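PDB 6C0D: amidase, hydantoinase/carbamoylase family from Paraburkholderia phymatum, which probably hydrolyses N-carbamoyl-L-amino acids as a metal-dependent, homodimeric amidase of the peptidase M20 family. Local coordinates for residues L84-H89 against L193-E198; G211-I216 against V336-A341. All coordinates share one frame; numbering follows the deposited sequence.

Contact 1: L84-H89 against L193-E198. With ZN (zinc ion), chain B.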
loop_
_atom_site.group_PDB
_atom_site.type_symbol
_atom_site.label_atom_id
_atom_site.label_comp_id
_atom_site.label_asym_id
_atom_site.label_seq_id
_atom_site.Cartn_x
_atom_site.Cartn_y
_atom_site.Cartn_z
ATOM N N LEU A 84 -19.086 45.439 2.832
ATOM C CA LEU A 84 -18.154 44.453 2.316
ATOM C C LEU A 84 -17.647 43.618 3.488
ATOM O O LEU A 84 -17.179 44.175 4.480
ATOM C CB LEU A 84 -16.989 45.162 1.617
ATOM C CG LEU A 84 -15.746 44.305 1.295
ATOM C CD1 LEU A 84 -16.116 43.276 0.249
ATOM C CD2 LEU A 84 -14.653 45.237 0.768
ATOM N N VAL A 85 -17.721 42.294 3.372
ATOM C CA VAL A 85 -17.212 41.379 4.396
ATOM C C VAL A 85 -15.844 40.876 3.941
ATOM O O VAL A 85 -15.702 40.415 2.803
ATOM C CB VAL A 85 -18.175 40.195 4.613
ATOM C CG1 VAL A 85 -17.664 39.259 5.731
ATOM C CG2 VAL A 85 -19.608 40.673 4.906
ATOM N N ILE A 86 -14.832 40.986 4.801
ATOM C CA ILE A 86 -13.494 40.489 4.478
ATOM C C ILE A 86 -13.099 39.501 5.559
ATOM O O ILE A 86 -13.201 39.813 6.750
ATOM C CB ILE A 86 -12.448 41.622 4.398
ATOM C CG1 ILE A 86 -12.975 42.777 3.542
ATOM C CG2 ILE A 86 -11.108 41.052 3.869
ATOM C CD1 ILE A 86 -12.055 43.996 3.541
ATOM N N GLY A 87 -12.630 38.328 5.163
ATOM C CA GLY A 87 -12.217 37.415 6.209
ATOM C C GLY A 87 -11.599 36.148 5.675
ATOM O O GLY A 87 -11.260 36.042 4.500
ATOM N N SER A 88 -11.436 35.194 6.584
ATOM C CA SER A 88 -10.933 33.864 6.275
ATOM C C SER A 88 -11.178 33.021 7.515
ATOM O O SER A 88 -12.212 33.200 8.166
ATOM C CB SER A 88 -9.450 33.899 5.887
ATOM O OG SER A 88 -9.047 32.654 5.349
ATOM N N HIS A 89 -10.253 32.117 7.862
ATOM C CA HIS A 89 -10.382 31.298 9.066
ATOM C C HIS A 89 -9.113 31.432 9.898
ATOM O O HIS A 89 -8.046 31.734 9.375
ATOM C CB HIS A 89 -10.615 29.821 8.711
ATOM C CG HIS A 89 -9.507 29.228 7.892
ATOM N ND1 HIS A 89 -8.520 28.430 8.433
ATOM C CD2 HIS A 89 -9.212 29.350 6.573
ATOM C CE1 HIS A 89 -7.678 28.064 7.479
ATOM N NE2 HIS A 89 -8.075 28.610 6.342
ATOM N N LEU A 193 -14.712 39.289 0.359
ATOM C CA LEU A 193 -13.341 39.162 -0.143
ATOM C C LEU A 193 -12.546 38.273 0.809
ATOM O O LEU A 193 -12.489 38.558 2.010
ATOM C CB LEU A 193 -12.689 40.549 -0.245
ATOM C CG LEU A 193 -11.149 40.634 -0.345
ATOM C CD1 LEU A 193 -10.607 39.903 -1.572
ATOM C CD2 LEU A 193 -10.702 42.102 -0.321
ATOM N N GLU A 194 -11.938 37.202 0.289
ATOM C CA GLU A 194 -11.074 36.340 1.107
ATOM C C GLU A 194 -9.647 36.336 0.574
ATOM O O GLU A 194 -9.343 35.615 -0.394
ATOM C CB GLU A 194 -11.611 34.900 1.169
ATOM C CG GLU A 194 -10.709 34.028 2.078
ATOM C CD GLU A 194 -11.369 32.742 2.547
ATOM O OE1 GLU A 194 -12.562 32.516 2.240
ATOM O OE2 GLU A 194 -10.677 31.960 3.240
ATOM N N PRO A 195 -8.719 37.069 1.189
ATOM C CA PRO A 195 -7.301 36.894 0.837
ATOM C C PRO A 195 -6.795 35.581 1.414
ATOM O O PRO A 195 -7.232 35.150 2.480
ATOM C CB PRO A 195 -6.606 38.087 1.517
ATOM C CG PRO A 195 -7.764 39.030 1.986
ATOM C CD PRO A 195 -8.903 38.073 2.249
ATOM N N HIS A 196 -5.863 34.942 0.709
ATOM C CA HIS A 196 -5.325 33.666 1.194
ATOM C C HIS A 196 -3.934 33.445 0.602
ATOM O O HIS A 196 -3.647 33.910 -0.501
ATOM C CB HIS A 196 -6.280 32.521 0.795
ATOM C CG HIS A 196 -6.181 31.294 1.653
ATOM N ND1 HIS A 196 -5.151 30.387 1.538
ATOM C CD2 HIS A 196 -7.010 30.802 2.606
ATOM C CE1 HIS A 196 -5.331 29.402 2.402
ATOM N NE2 HIS A 196 -6.448 29.634 3.064
ATOM N N ILE A 197 -3.076 32.695 1.315
ATOM C CA ILE A 197 -1.807 32.295 0.725
ATOM C C ILE A 197 -2.051 31.182 -0.288
ATOM O O ILE A 197 -3.071 30.484 -0.258
ATOM C CB ILE A 197 -0.803 31.821 1.795
ATOM C CG1 ILE A 197 -1.383 30.596 2.523
ATOM C CG2 ILE A 197 -0.466 32.926 2.758
ATOM C CD1 ILE A 197 -0.330 29.736 3.213
ATOM N N GLU A 198 -1.075 30.991 -1.169
ATOM C CA GLU A 198 -0.945 29.765 -1.949
ATOM C C GLU A 198 0.509 29.302 -1.882
ATOM O O GLU A 198 1.398 29.974 -2.413
ATOM C CB GLU A 198 -1.359 29.981 -3.406
ATOM C CG GLU A 198 -1.468 28.654 -4.117
ATOM C CD GLU A 198 -1.219 28.697 -5.610
ATOM O OE1 GLU A 198 -2.120 28.195 -6.310
ATOM O OE2 GLU A 198 -0.138 29.166 -6.084
HETATM ZN ZN ZN B . -7.171 28.232 4.528
HETATM O O HOH W 1 -6.468 33.629 4.505
HETATM O O HOH W 2 -7.046 26.179 4.063
HETATM O O HOH W 3 -9.079 28.395 3.336
#
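Ile-86 lays its CG2 methyl over the CG of Leu-193 and crosses the ring of Pro-195 at about a right angle, where CD lies 4.0 Å from that methyl. The two strands are parallel neighbours in the catalytic domain of the M20 fold, and their C-terminal ends deliver two zinc ligands. Val-85 O accepts from Leu-193 N at 2.9 Å, and Gly-87 N donates back to Leu-193 O at 3.2 Å. Branched aliphatic side chains suit this buried face, on which helix 102-117 presses Ile-111 against Ile-86. Gly-87 O lies 3.2 Å from Glu-194 CG. The glutamate chain then runs on extended, and its OE2 accepts from Ser-88 OG at 2.8 Å, met from above the carboxylate plane, while OE1 is held by Tyr-192. A small hydroxyl residue fits here because OG, anti to its backbone N (chi1 -169°), can also accept from a water that donates to Pro-195 O, bridging the strands where they diverge. Beyond it, His-89 NE2, at 2.1 Å, and His-196 NE2 both bind the zinc ion, and the two rings meet at their edges with planes 34° apart. Asp-100 and two waters complete the metal shell. Each imidazole uses one nitrogen for the metal and the other for a backbone carbonyl: His-89 ND1 reaches Asp-91 O, which fixes the rotation of its ring. His-196 ND1 donates almost straight, at 176°, to a lone pair of Ile-197 O, 2.7 Å away and in the ring plane.

Contact 2: G211-I216 against V336-A341; sequences GVVTTI and VTMDAA
Met-338 turns its side chain back along residues 211-216, starting from a CB that lies 3.5 Å from Val-213 O and almost as near to Thr-214 O. CG stays beside the same carbonyls, 3.5 Å from Val-213 O, and meets the CG1 methyl of Val-213 at 3.9 Å. The chain bends about the CB-CG bond (chi2 -69°) and again about CG-SD (chi3 93°), and this double turn brings CE round to Ile-216, where it meets the CD1 methyl at 3.6 Å and also touches CG1. A flexible, unbranched methionine suits the place, since it can curl from Val-213 to Ile-216, between which the backbone of Thr-214 departs from the extended form. The backbone pairing is short and antiparallel. Ile-216 and Val-336 form a hydrogen-bonded pair, with Ile-216 N giving to Val-336 O at 2.8 Å and Val-336 N giving to Ile-216 O at 2.9 Å. Thr-215 and Thr-337 follow as a non-hydrogen-bonded pair, and Met-338 N closes the run on Thr-214 O at 2.9 Å, tilted out of the carbonyl plane. Beta-branched residues favour such extended backbone. The CG2 methyl of Thr-215, anti to its own N, packs against Val-336 O, while its OG1 lies near the CG2 methyl of Thr-337 on the more open face. After the short turn through Met-338 and Asp-339 the chain enters helix 340-353, with N-cap Asp-339 OD2 accepting from Leu-342 N. Val-213, Ile-216 and Met-338 all rest on Met-380 of strand 378-384, while strand 358-363 hydrogen-bonds to the backbone of Val-212 and Thr-214.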
loop_
_atom_site.group_PDB
_atom_site.type_symbol
_atom_site.label_atom_id
_atom_site.label_comp_id
_atom_site.label_asym_id
_atom_site.label_seq_id
_atom_site.Cartn_x
_atom_site.Cartn_y
_atom_site.Cartn_z
ATOM N N GLY A 211 -2.200 36.732 -7.070
ATOM C CA GLY A 211 -3.099 35.969 -7.931
ATOM C C GLY A 211 -4.543 36.406 -7.741
ATOM O O GLY A 211 -5.008 36.558 -6.603
ATOM N N VAL A 212 -5.251 36.641 -8.843
ATOM C CA VAL A 212 -6.681 36.966 -8.809
ATOM C C VAL A 212 -7.426 35.682 -9.134
ATOM O O VAL A 212 -7.309 35.173 -10.249
ATOM C CB VAL A 212 -7.029 38.065 -9.820
ATOM C CG1 VAL A 212 -8.569 38.318 -9.832
ATOM C CG2 VAL A 212 -6.261 39.365 -9.494
ATOM N N VAL A 213 -8.206 35.170 -8.188
ATOM C CA VAL A 213 -8.792 33.832 -8.337
ATOM C C VAL A 213 -10.011 33.871 -9.262
ATOM O O VAL A 213 -10.953 34.653 -9.062
ATOM C CB VAL A 213 -9.131 33.245 -6.961
ATOM C CG1 VAL A 213 -9.893 31.912 -7.097
ATOM C CG2 VAL A 213 -7.814 33.015 -6.145
ATOM N N THR A 214 -9.991 33.026 -10.297
ATOM C CA THR A 214 -11.112 32.946 -11.240
ATOM C C THR A 214 -12.227 32.062 -10.703
ATOM O O THR A 214 -13.411 32.436 -10.725
ATOM C CB THR A 214 -10.612 32.375 -12.569
ATOM O OG1 THR A 214 -9.900 31.156 -12.296
ATOM C CG2 THR A 214 -9.672 33.366 -13.241
ATOM N N THR A 215 -11.857 30.866 -10.253
ATOM C CA THR A 215 -12.789 29.791 -9.947
ATOM C C THR A 215 -12.138 28.918 -8.890
ATOM O O THR A 215 -10.929 28.671 -8.954
ATOM C CB THR A 215 -13.068 28.933 -11.193
ATOM O OG1 THR A 215 -13.537 29.761 -12.256
ATOM C CG2 THR A 215 -14.108 27.850 -10.900
ATOM N N ILE A 216 -12.930 28.456 -7.932
ATOM C CA ILE A 216 -12.503 27.403 -7.014
ATOM C C ILE A 216 -12.864 26.057 -7.642
ATOM O O ILE A 216 -14.024 25.828 -8.003
ATOM C CB ILE A 216 -13.158 27.588 -5.639
ATOM C CG1 ILE A 216 -12.707 28.936 -5.046
ATOM C CG2 ILE A 216 -12.822 26.430 -4.702
ATOM C CD1 ILE A 216 -13.427 29.294 -3.742
ATOM N N VAL A 336 -16.838 26.564 -8.446
ATOM C CA VAL A 336 -17.558 27.735 -7.942
ATOM C C VAL A 336 -16.822 28.961 -8.463
ATOM O O VAL A 336 -15.666 29.197 -8.092
ATOM C CB VAL A 336 -17.658 27.754 -6.407
ATOM C CG1 VAL A 336 -18.275 29.086 -5.936
ATOM C CG2 VAL A 336 -18.526 26.584 -5.902
ATOM N N THR A 337 -17.473 29.732 -9.336
ATOM C CA THR A 337 -16.789 30.886 -9.916
ATOM C C THR A 337 -16.782 32.048 -8.935
ATOM O O THR A 337 -17.733 32.250 -8.175
ATOM C CB THR A 337 -17.466 31.329 -11.214
ATOM O OG1 THR A 337 -18.776 31.791 -10.901
ATOM C CG2 THR A 337 -17.590 30.165 -12.182
ATOM N N MET A 338 -15.703 32.827 -8.967
ATOM C CA MET A 338 -15.679 34.066 -8.214
ATOM C C MET A 338 -16.359 35.158 -9.029
ATOM O O MET A 338 -16.352 35.129 -10.264
ATOM C CB MET A 338 -14.240 34.468 -7.873
ATOM C CG MET A 338 -13.485 33.399 -7.042
ATOM S SD MET A 338 -14.096 33.199 -5.370
ATOM C CE MET A 338 -15.312 31.837 -5.544
ATOM N N ASP A 339 -16.964 36.117 -8.327
ATOM C CA ASP A 339 -17.759 37.147 -9.000
ATOM C C ASP A 339 -16.912 37.902 -10.020
ATOM O O ASP A 339 -15.812 38.356 -9.701
ATOM C CB ASP A 339 -18.312 38.131 -7.965
ATOM C CG ASP A 339 -19.258 39.132 -8.585
ATOM O OD1 ASP A 339 -20.456 38.803 -8.712
ATOM O OD2 ASP A 339 -18.780 40.224 -8.962
ATOM N N ALA A 340 -17.423 38.033 -11.257
ATOM C CA ALA A 340 -16.595 38.623 -12.319
ATOM C C ALA A 340 -16.275 40.099 -12.065
ATOM O O ALA A 340 -15.148 40.555 -12.322
ATOM C CB ALA A 340 -17.292 38.465 -13.668
ATOM N N ALA A 341 -17.247 40.882 -11.592
ATOM C CA ALA A 341 -16.943 42.292 -11.335
ATOM C C ALA A 341 -15.976 42.453 -10.155
ATOM O O ALA A 341 -15.076 43.304 -10.201
ATOM C CB ALA A 341 -18.255 43.088 -11.116
#

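In the fold
Of the four segments, the one on strand 83-88 comes first, after helices 18-30 and 45-60, and contact 1 closes a loop of about a hundred residues when strand 189-198 returns beside it; that loop includes helix 102-117 and the zinc ligand Asp-100. Helix 202-206 then leads into strand 210-227, where contact 2 opens, to close only after a further 119 residues, many of them in strands 268-277 and 283-296 and helix 299-317. The two loops follow in series, neither nested nor crossed. The centres of contacts 1 and 2 lie about 13 Å apart; strand 378-384 pairs with both 189-198, which carries His-196, and 210-227, which carries the first half of contact 2.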